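Long-range contacts in B-cell differentiation antigen CD72 (Mus musculus, PDB 5B1R), which recognises the Sm/RNP self-antigen as a B-cell co-receptor and, on coligation with the B-cell receptor, inhibits its signalling by recruiting SHP-1, the chain here being its C-type lectin-like domain: residues I10-I19 against P56-D64; L40-Y50 against W70-R78. The protein carries 2 engineered substitutions. All coordinates share one frame; numbering follows the deposited sequence.

Contact 1. Residues I10-I19 against P56-D64; sequences IPYQERCFYI and PSGLEELLD
Pro56, the N-cap residue of helix 57-60, splits its ring between two aromatic side chains of the hairpin of strands 10-12 and 15-21, joined by a type II' turn from Tyr12 to Arg15. Its CB sits over the centre of the Tyr12 ring, 3.6 Å from the centroid and 12° off the normal, a CH-pi contact, while Pro56 CG touches Phe17 CE2 at 3.6 Å. With chi1 at -177°, Tyr12 extends its ring away from its backbone N and lays that face against the proline. At Gly58 the backbone is the surface: Ile10 CG2 rests 3.6 Å from Gly58 C. Leu59 CD2 stands over the middle of the Phe17 ring, 4.2 Å from the centroid, and Leu59 CD1 touches both Ile10 CD1 and Ile19 CG1. In the type I turn Glu60-Leu63, Leu62 CD1 meets Ile10 CD1 at 3.7 Å, the side chains running in opposite directions. Leu63 CD2 closes the row on Ile19 CD1, 4.0 Å away. The short helix thus packs on one side of the N-terminal hairpin of the C-type lectin-like fold. Backbone at Gly58 and Leu59 apart, methyl, methylene and ring carbons make the fit; the hairpin's polar groups find partners within it and on strand 109-119.

Contact 2. Residues L40-Y50 against W70-R78; sequences LAAFDEPSKYY and WIQMSKKWR
The backbone of Tyr49 and Tyr50 lies over one face of the Trp77 ring: Tyr50 CA stands 3.5 Å from the centroid of the five-membered ring, 13° off the normal, with Tyr49 C toward the rim. Lys76 CE packs on the opposite face; at the edge, near the plane, lie Lys48 O and the weak partners of NE1, Ser47 OG and water 3. The Phe43 ring presents its edge to Ile71 CD1. Bent at chi3 (-69°), Lys76 brings NZ to three acceptors: Glu45 OE2 in a 2.8 Å salt bridge, met from above the carboxylate plane, Ser47 O at 2.9 Å and Ser47 OG at 3.0 Å. Ser47 OG donates to Asp44 O. Asp44 OD1 takes a weak bond from Gln72 NE2, but waters 2, 4 and 5 donate to the carboxylate over shorter distances; water 2 also joins Phe43 N and Gln72 O. Near the start of both segments, Gln72 N donates to Ala41 O over 2.9 Å. Trp70 to Met73 stand where C-type lectin-like domains carry their WIGL motif, ahead of the long loop. The loops leave strands 39-40 and 69-70, Leu40 and Trp70 pack on helix 26-35, and Arg100 of strand 97-104 bonds Gln72 O.

Phe43 joins the two contacts, whose centres lie about 16 Å apart: its CZ is 3.5 Å from Leu59 CD2 and 3.7 Å from Phe17 CE1, and its CE1 lies 3.9 Å from Pro56 CD. The apolar layer of contact 1 thus continues to Ile71 in contact 2. A polar link runs alongside, with Arg15 NH1 2.9 Å from Ala42 O; Glu114 pairs with Arg15 NE and also accepts from Ala42 N. The segments alternate along the chain, tying the N-terminal hairpin to the loop after strand 39-40 and the start of the long loop region after strand 69-70. A glycerol, probably from the crystallisation liquor, bonds the backbone N of Asp44 and Glu45 in contact 2.

Contact 1. Residues I10-I19 against P56-D64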
loop_
_atom_site.group_PDB
_atom_site.type_symbol
_atom_site.label_atom_id
_atom_site.label_comp_id
_atom_site.label_asym_id
_atom_site.label_seq_id
_atom_site.Cartn_x
_atom_site.Cartn_y
_atom_site.Cartn_z
ATOM N N ILE A 10 8.810 2.528 7.391
ATOM C CA ILE A 10 8.969 3.852 6.819
ATOM C C ILE A 10 7.972 4.806 7.470
ATOM O O ILE A 10 6.765 4.591 7.375
ATOM C CB ILE A 10 8.738 3.796 5.299
ATOM C CG1 ILE A 10 9.723 2.803 4.672
ATOM C CG2 ILE A 10 8.851 5.174 4.667
ATOM C CD1 ILE A 10 9.239 2.162 3.388
ATOM N N PRO A 11 8.467 5.862 8.146
ATOM C CA PRO A 11 7.557 6.729 8.906
ATOM C C PRO A 11 6.872 7.769 8.039
ATOM O O PRO A 11 7.489 8.319 7.111
ATOM C CB PRO A 11 8.495 7.431 9.889
ATOM C CG PRO A 11 9.832 7.506 9.132
ATOM C CD PRO A 11 9.890 6.222 8.333
ATOM N N TYR A 12 5.617 8.072 8.357
ATOM C CA TYR A 12 4.941 9.194 7.723
ATOM C C TYR A 12 3.797 9.597 8.631
ATOM O O TYR A 12 2.944 8.776 8.951
ATOM C CB TYR A 12 4.386 8.800 6.359
ATOM C CG TYR A 12 3.733 9.937 5.621
ATOM C CD1 TYR A 12 4.435 11.104 5.319
ATOM C CD2 TYR A 12 2.419 9.846 5.221
ATOM C CE1 TYR A 12 3.832 12.157 4.646
ATOM C CE2 TYR A 12 1.807 10.874 4.524
ATOM C CZ TYR A 12 2.517 12.037 4.254
ATOM O OH TYR A 12 1.934 13.081 3.570
ATOM N N GLN A 13 3.691 10.875 8.976
ATOM C CA GLN A 13 2.546 11.316 9.766
ATOM C C GLN A 13 2.559 10.510 11.088
ATOM O O GLN A 13 3.586 10.436 11.760
ATOM C CB GLN A 13 1.224 11.164 8.960
ATOM C CG GLN A 13 1.169 11.949 7.647
ATOM C CD GLN A 13 -0.091 11.699 6.785
ATOM O OE1 GLN A 13 -0.738 10.619 6.831
ATOM N NE2 GLN A 13 -0.415 12.695 5.950
ATOM N N GLU A 14 1.424 9.900 11.430
ATOM C CA GLU A 14 1.215 8.994 12.572
ATOM C C GLU A 14 1.176 7.531 12.141
ATOM O O GLU A 14 0.568 6.696 12.826
ATOM C CB GLU A 14 -0.065 9.356 13.312
ATOM C CG GLU A 14 -0.037 10.757 13.869
ATOM C CD GLU A 14 -1.350 11.106 14.517
ATOM O OE1 GLU A 14 -2.345 11.325 13.788
ATOM O OE2 GLU A 14 -1.392 11.156 15.762
ATOM N N ARG A 15 1.848 7.223 11.023
ATOM C CA ARG A 15 1.823 5.895 10.423
ATOM C C ARG A 15 3.237 5.373 10.170
ATOM O O ARG A 15 4.215 6.130 10.153
ATOM C CB ARG A 15 1.085 5.965 9.089
ATOM C CG ARG A 15 -0.322 6.499 9.219
ATOM C CD ARG A 15 -0.734 7.284 7.998
ATOM N NE ARG A 15 -0.974 6.421 6.861
ATOM C CZ ARG A 15 -1.032 6.836 5.598
ATOM N NH1 ARG A 15 -1.305 5.963 4.648
ATOM N NH2 ARG A 15 -0.787 8.101 5.281
ATOM N N CYS A 16 3.306 4.066 9.943
ATOM C CA CYS A 16 4.523 3.379 9.549
ATOM C C CYS A 16 4.167 2.416 8.424
ATOM O O CYS A 16 3.194 1.672 8.542
ATOM C CB CYS A 16 5.074 2.562 10.711
ATOM S SG CYS A 16 5.375 3.494 12.226
ATOM N N PHE A 17 4.983 2.398 7.371
ATOM C CA PHE A 17 4.776 1.471 6.260
ATOM C C PHE A 17 5.800 0.349 6.293
ATOM O O PHE A 17 6.966 0.553 6.644
ATOM C CB PHE A 17 4.891 2.190 4.927
ATOM C CG PHE A 17 3.898 3.288 4.762
ATOM C CD1 PHE A 17 2.563 3.009 4.504
ATOM C CD2 PHE A 17 4.295 4.606 4.870
ATOM C CE1 PHE A 17 1.651 4.039 4.368
ATOM C CE2 PHE A 17 3.390 5.627 4.724
ATOM C CZ PHE A 17 2.063 5.348 4.471
ATOM N N TYR A 18 5.350 -0.827 5.873
ATOM C CA TYR A 18 6.207 -1.985 5.729
ATOM C C TYR A 18 6.033 -2.526 4.313
ATOM O O TYR A 18 4.908 -2.886 3.915
ATOM C CB TYR A 18 5.849 -3.065 6.760
ATOM C CG TYR A 18 6.624 -4.332 6.540
ATOM C CD1 TYR A 18 7.951 -4.422 6.932
ATOM C CD2 TYR A 18 6.044 -5.435 5.909
ATOM C CE1 TYR A 18 8.669 -5.582 6.708
ATOM C CE2 TYR A 18 6.758 -6.582 5.696
ATOM C CZ TYR A 18 8.069 -6.650 6.093
ATOM O OH TYR A 18 8.786 -7.791 5.890
ATOM N N ILE A 19 7.126 -2.564 3.556
ATOM C CA ILE A 19 7.078 -3.173 2.229
ATOM C C ILE A 19 7.353 -4.667 2.358
ATOM O O ILE A 19 8.408 -5.067 2.826
ATOM C CB ILE A 19 8.118 -2.545 1.274
ATOM C CG1 ILE A 19 7.914 -1.026 1.139
ATOM C CG2 ILE A 19 8.068 -3.260 -0.085
ATOM C CD1 ILE A 19 9.114 -0.325 0.514
ATOM N N PRO A 56 3.745 9.048 0.070
ATOM C CA PRO A 56 4.805 9.805 0.751
ATOM C C PRO A 56 6.159 9.497 0.121
ATOM O O PRO A 56 6.409 8.355 -0.293
ATOM C CB PRO A 56 4.741 9.303 2.194
ATOM C CG PRO A 56 3.855 8.183 2.212
ATOM C CD PRO A 56 3.125 8.030 0.930
ATOM N N SER A 57 7.021 10.503 0.022
ATOM C CA SER A 57 8.309 10.348 -0.644
ATOM C C SER A 57 9.158 9.227 -0.061
ATOM O O SER A 57 9.824 8.491 -0.794
ATOM C CB SER A 57 9.104 11.647 -0.565
ATOM O OG SER A 57 8.414 12.704 -1.203
ATOM N N GLY A 58 9.147 9.106 1.268
ATOM C CA GLY A 58 10.003 8.120 1.906
ATOM C C GLY A 58 9.649 6.712 1.482
ATOM O O GLY A 58 10.522 5.853 1.362
ATOM N N LEU A 59 8.357 6.477 1.266
ATOM C CA LEU A 59 7.894 5.187 0.780
ATOM C C LEU A 59 8.170 5.044 -0.719
ATOM O O LEU A 59 8.730 4.028 -1.170
ATOM C CB LEU A 59 6.396 5.013 1.067
ATOM C CG LEU A 59 5.737 3.777 0.455
ATOM C CD1 LEU A 59 6.297 2.475 1.010
ATOM C CD2 LEU A 59 4.239 3.866 0.692
ATOM N N GLU A 60 7.759 6.044 -1.502
ATOM C CA GLU A 60 7.846 5.962 -2.950
ATOM C C GLU A 60 9.273 5.666 -3.401
ATOM O O GLU A 60 9.493 4.858 -4.303
ATOM C CB GLU A 60 7.330 7.262 -3.563
ATOM C CG GLU A 60 7.327 7.246 -5.081
ATOM C CD GLU A 60 6.536 8.376 -5.713
ATOM O OE1 GLU A 60 5.698 9.009 -5.020
ATOM O OE2 GLU A 60 6.731 8.608 -6.928
ATOM N N GLU A 61 10.247 6.289 -2.741
ATOM C CA GLU A 61 11.637 6.149 -3.148
ATOM C C GLU A 61 12.215 4.767 -2.905
ATOM O O GLU A 61 13.243 4.426 -3.492
ATOM C CB GLU A 61 12.494 7.189 -2.444
ATOM C CG GLU A 61 12.210 8.611 -2.903
ATOM C CD GLU A 61 13.102 9.646 -2.225
ATOM O OE1 GLU A 61 12.775 10.851 -2.318
ATOM O OE2 GLU A 61 14.122 9.264 -1.601
ATOM N N LEU A 62 11.557 3.969 -2.064
ATOM C CA LEU A 62 12.006 2.609 -1.774
ATOM C C LEU A 62 11.279 1.529 -2.575
ATOM O O LEU A 62 11.628 0.353 -2.500
ATOM C CB LEU A 62 11.902 2.315 -0.276
ATOM C CG LEU A 62 12.943 3.081 0.544
ATOM C CD1 LEU A 62 12.634 2.959 2.029
ATOM C CD2 LEU A 62 14.326 2.531 0.248
ATOM N N LEU A 63 10.272 1.911 -3.352
ATOM C CA LEU A 63 9.578 0.930 -4.178
ATOM C C LEU A 63 10.402 0.580 -5.413
ATOM O O LEU A 63 11.101 1.425 -5.967
ATOM C CB LEU A 63 8.222 1.478 -4.607
ATOM C CG LEU A 63 7.241 1.809 -3.484
ATOM C CD1 LEU A 63 5.964 2.427 -4.072
ATOM C CD2 LEU A 63 6.920 0.587 -2.659
ATOM N N ASP A 64 10.286 -0.661 -5.856
ATOM C CA ASP A 64 10.932 -1.126 -7.070
ATOM C C ASP A 64 10.018 -0.773 -8.240
ATOM O O ASP A 64 8.880 -1.254 -8.320
ATOM C CB ASP A 64 11.118 -2.632 -6.948
ATOM C CG ASP A 64 11.838 -3.245 -8.128
ATOM O OD1 ASP A 64 11.829 -2.670 -9.237
ATOM O OD2 ASP A 64 12.400 -4.345 -7.937
#

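Contact 2. Residues L40-Y50 against W70-R78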
loop_
_atom_site.group_PDB
_atom_site.type_symbol
_atom_site.label_atom_id
_atom_site.label_comp_id
_atom_site.label_asym_id
_atom_site.label_seq_id
_atom_site.Cartn_x
_atom_site.Cartn_y
_atom_site.Cartn_z
ATOM N N LEU A 40 -3.411 -3.410 4.999
ATOM C CA LEU A 40 -2.908 -2.958 3.714
ATOM C C LEU A 40 -2.857 -1.445 3.692
ATOM O O LEU A 40 -3.775 -0.772 4.165
ATOM C CB LEU A 40 -3.830 -3.438 2.608
ATOM C CG LEU A 40 -3.676 -4.920 2.268
ATOM C CD1 LEU A 40 -4.891 -5.400 1.486
ATOM C CD2 LEU A 40 -2.348 -5.180 1.522
ATOM N N ALA A 41 -1.789 -0.904 3.125
ATOM C CA ALA A 41 -1.584 0.533 3.155
ATOM C C ALA A 41 -2.683 1.275 2.395
ATOM O O ALA A 41 -3.105 0.858 1.312
ATOM C CB ALA A 41 -0.219 0.860 2.589
ATOM N N ALA A 42 -3.117 2.393 2.979
ATOM C CA ALA A 42 -4.273 3.123 2.484
ATOM C C ALA A 42 -3.833 4.439 1.867
ATOM O O ALA A 42 -3.179 5.249 2.526
ATOM C CB ALA A 42 -5.234 3.388 3.631
ATOM N N PHE A 43 -4.215 4.652 0.614
ATOM C CA PHE A 43 -3.869 5.856 -0.132
ATOM C C PHE A 43 -5.090 6.402 -0.867
ATOM O O PHE A 43 -4.987 6.884 -1.983
ATOM C CB PHE A 43 -2.730 5.565 -1.123
ATOM C CG PHE A 43 -1.498 5.034 -0.468
ATOM C CD1 PHE A 43 -0.757 5.841 0.388
ATOM C CD2 PHE A 43 -1.107 3.716 -0.657
ATOM C CE1 PHE A 43 0.364 5.348 1.027
ATOM C CE2 PHE A 43 0.028 3.219 -0.032
ATOM C CZ PHE A 43 0.755 4.031 0.821
ATOM N N ASP A 44 -6.260 6.331 -0.241
ATOM C CA ASP A 44 -7.470 6.731 -0.936
ATOM C C ASP A 44 -7.458 8.198 -1.373
ATOM O O ASP A 44 -7.964 8.515 -2.443
ATOM C CB ASP A 44 -8.715 6.517 -0.081
ATOM C CG ASP A 44 -9.049 5.060 0.171
ATOM O OD1 ASP A 44 -8.288 4.134 -0.182
ATOM O OD2 ASP A 44 -10.132 4.852 0.748
ATOM N N GLU A 45 -6.926 9.086 -0.528
ATOM C CA GLU A 45 -6.912 10.515 -0.803
ATOM C C GLU A 45 -5.490 11.045 -0.665
ATOM O O GLU A 45 -4.712 10.576 0.172
ATOM C CB GLU A 45 -7.841 11.254 0.172
ATOM C CG GLU A 45 -9.311 10.895 -0.006
ATOM C CD GLU A 45 -9.935 11.491 -1.241
ATOM O OE1 GLU A 45 -9.285 12.281 -1.969
ATOM O OE2 GLU A 45 -11.105 11.159 -1.481
ATOM N N PRO A 46 -5.154 12.086 -1.429
ATOM C CA PRO A 46 -6.017 12.737 -2.417
ATOM C C PRO A 46 -6.119 11.952 -3.712
ATOM O O PRO A 46 -5.159 11.296 -4.129
ATOM C CB PRO A 46 -5.297 14.056 -2.691
ATOM C CG PRO A 46 -3.866 13.738 -2.440
ATOM C CD PRO A 46 -3.854 12.769 -1.302
ATOM N N SER A 47 -7.282 12.027 -4.350
ATOM C CA SER A 47 -7.459 11.447 -5.675
ATOM C C SER A 47 -8.614 12.147 -6.369
ATOM O O SER A 47 -9.708 12.259 -5.816
ATOM C CB SER A 47 -7.725 9.942 -5.599
ATOM O OG SER A 47 -8.884 9.651 -4.837
ATOM N N LYS A 48 -8.354 12.674 -7.553
ATOM C CA LYS A 48 -9.410 13.308 -8.336
ATOM C C LYS A 48 -9.994 12.336 -9.348
ATOM O O LYS A 48 -11.152 12.475 -9.745
ATOM C CB LYS A 48 -8.886 14.551 -9.055
ATOM C CG LYS A 48 -9.966 15.301 -9.828
ATOM C CD LYS A 48 -9.416 16.569 -10.426
ATOM C CE LYS A 48 -10.493 17.311 -11.205
ATOM N NZ LYS A 48 -9.964 18.533 -11.865
ATOM N N TYR A 49 -9.178 11.374 -9.780
ATOM C CA TYR A 49 -9.596 10.351 -10.730
ATOM C C TYR A 49 -9.169 9.005 -10.190
ATOM O O TYR A 49 -8.271 8.928 -9.355
ATOM C CB TYR A 49 -8.957 10.587 -12.103
ATOM C CG TYR A 49 -9.291 11.939 -12.689
ATOM C CD1 TYR A 49 -10.573 12.222 -13.137
ATOM C CD2 TYR A 49 -8.334 12.942 -12.758
ATOM C CE1 TYR A 49 -10.888 13.464 -13.664
ATOM C CE2 TYR A 49 -8.639 14.187 -13.284
ATOM C CZ TYR A 49 -9.913 14.440 -13.729
ATOM O OH TYR A 49 -10.208 15.680 -14.239
ATOM N N TYR A 50 -9.797 7.951 -10.691
ATOM C CA TYR A 50 -9.654 6.631 -10.084
ATOM C C TYR A 50 -8.214 6.125 -10.075
ATOM O O TYR A 50 -7.850 5.343 -9.196
ATOM C CB TYR A 50 -10.557 5.602 -10.788
ATOM C CG TYR A 50 -10.104 5.263 -12.198
ATOM C CD1 TYR A 50 -9.188 4.239 -12.427
ATOM C CD2 TYR A 50 -10.583 5.974 -13.294
ATOM C CE1 TYR A 50 -8.745 3.949 -13.703
ATOM C CE2 TYR A 50 -10.149 5.680 -14.590
ATOM C CZ TYR A 50 -9.238 4.659 -14.781
ATOM O OH TYR A 50 -8.794 4.348 -16.048
ATOM N N TRP A 70 0.329 -4.589 -4.069
ATOM C CA TRP A 70 -1.011 -4.578 -3.494
ATOM C C TRP A 70 -1.135 -3.522 -2.394
ATOM O O TRP A 70 -0.259 -3.414 -1.526
ATOM C CB TRP A 70 -1.375 -5.937 -2.903
ATOM C CG TRP A 70 -1.617 -7.063 -3.862
ATOM C CD1 TRP A 70 -1.015 -8.275 -3.839
ATOM C CD2 TRP A 70 -2.590 -7.102 -4.916
ATOM N NE1 TRP A 70 -1.536 -9.074 -4.830
ATOM C CE2 TRP A 70 -2.505 -8.378 -5.513
ATOM C CE3 TRP A 70 -3.514 -6.179 -5.422
ATOM C CZ2 TRP A 70 -3.332 -8.767 -6.578
ATOM C CZ3 TRP A 70 -4.312 -6.558 -6.487
ATOM C CH2 TRP A 70 -4.213 -7.838 -7.055
ATOM N N ILE A 71 -2.248 -2.791 -2.418
ATOM C CA ILE A 71 -2.584 -1.812 -1.390
ATOM C C ILE A 71 -4.076 -1.958 -1.059
ATOM O O ILE A 71 -4.795 -2.763 -1.664
ATOM C CB ILE A 71 -2.265 -0.355 -1.843
ATOM C CG1 ILE A 71 -3.073 0.049 -3.090
ATOM C CG2 ILE A 71 -0.754 -0.187 -2.077
ATOM C CD1 ILE A 71 -3.174 1.538 -3.273
ATOM N N GLN A 72 -4.546 -1.154 -0.108
ATOM C CA GLN A 72 -5.961 -1.142 0.225
ATOM C C GLN A 72 -6.811 -0.690 -0.958
ATOM O O GLN A 72 -6.527 0.327 -1.591
ATOM C CB GLN A 72 -6.204 -0.180 1.375
ATOM C CG GLN A 72 -7.660 -0.106 1.795
ATOM C CD GLN A 72 -7.909 1.034 2.762
ATOM O OE1 GLN A 72 -7.688 0.893 3.961
ATOM N NE2 GLN A 72 -8.342 2.174 2.241
ATOM N N MET A 73 -7.873 -1.422 -1.239
ATOM C CA MET A 73 -8.836 -1.008 -2.242
ATOM C C MET A 73 -9.482 0.317 -1.824
ATOM O O MET A 73 -9.839 0.517 -0.658
ATOM C CB MET A 73 -9.917 -2.081 -2.378
ATOM C CG MET A 73 -10.923 -1.767 -3.453
ATOM S SD MET A 73 -12.290 -2.930 -3.550
ATOM C CE MET A 73 -13.056 -2.726 -1.948
ATOM N N SER A 74 -9.630 1.228 -2.782
ATOM C CA SER A 74 -10.247 2.524 -2.519
ATOM C C SER A 74 -11.739 2.448 -2.820
ATOM O O SER A 74 -12.145 2.386 -3.982
ATOM C CB SER A 74 -9.576 3.577 -3.374
ATOM O OG SER A 74 -10.223 4.812 -3.171
ATOM N N LYS A 75 -12.558 2.433 -1.777
ATOM C CA LYS A 75 -13.992 2.224 -1.960
ATOM C C LYS A 75 -14.690 3.357 -2.692
ATOM O O LYS A 75 -15.741 3.141 -3.292
ATOM C CB LYS A 75 -14.677 1.956 -0.622
ATOM C CG LYS A 75 -14.208 0.677 0.027
ATOM C CD LYS A 75 -14.964 0.393 1.312
ATOM C CE LYS A 75 -14.477 -0.889 1.967
ATOM N NZ LYS A 75 -14.419 -2.009 0.993
ATOM N N LYS A 76 -14.114 4.562 -2.660
ATOM C CA LYS A 76 -14.792 5.702 -3.279
ATOM C C LYS A 76 -15.025 5.498 -4.769
ATOM O O LYS A 76 -15.953 6.086 -5.319
ATOM C CB LYS A 76 -14.031 7.009 -3.057
ATOM C CG LYS A 76 -12.694 7.043 -3.747
ATOM C CD LYS A 76 -11.901 8.327 -3.513
ATOM C CE LYS A 76 -12.511 9.537 -4.194
ATOM N NZ LYS A 76 -11.623 10.764 -4.185
ATOM N N TRP A 77 -14.187 4.690 -5.422
ATOM C CA TRP A 77 -14.293 4.501 -6.860
ATOM C C TRP A 77 -15.141 3.299 -7.240
ATOM O O TRP A 77 -15.350 3.068 -8.419
ATOM C CB TRP A 77 -12.893 4.409 -7.501
ATOM C CG TRP A 77 -12.090 5.649 -7.269
ATOM C CD1 TRP A 77 -10.990 5.784 -6.461
ATOM C CD2 TRP A 77 -12.357 6.954 -7.801
ATOM N NE1 TRP A 77 -10.550 7.082 -6.480
ATOM C CE2 TRP A 77 -11.373 7.824 -7.285
ATOM C CE3 TRP A 77 -13.327 7.469 -8.666
ATOM C CZ2 TRP A 77 -11.329 9.183 -7.613
ATOM C CZ3 TRP A 77 -13.280 8.819 -8.987
ATOM C CH2 TRP A 77 -12.293 9.657 -8.462
ATOM N N ARG A 78 -15.612 2.519 -6.267
ATOM C CA ARG A 78 -16.382 1.298 -6.543
ATOM C C ARG A 78 -17.866 1.506 -6.264
ATOM O O ARG A 78 -18.255 2.004 -5.197
ATOM C CB ARG A 78 -15.899 0.148 -5.663
ATOM C CG ARG A 78 -14.412 -0.159 -5.739
ATOM C CD ARG A 78 -13.891 -0.386 -7.168
ATOM N NE ARG A 78 -12.559 -0.975 -7.090
ATOM C CZ ARG A 78 -12.316 -2.283 -7.153
ATOM N NH1 ARG A 78 -11.081 -2.731 -7.009
ATOM N NH2 ARG A 78 -13.308 -3.147 -7.348
HETATM O O HOH W 1 -6.416 -1.377 4.756
HETATM O O HOH W 2 -5.973 2.954 -0.902
HETATM O O HOH W 3 -8.550 6.556 -4.290
HETATM O O HOH W 4 -11.445 2.554 0.905
HETATM O O HOH W 5 -12.014 5.509 -0.957
HETATM O O HOH W 6 -9.136 4.456 3.582
#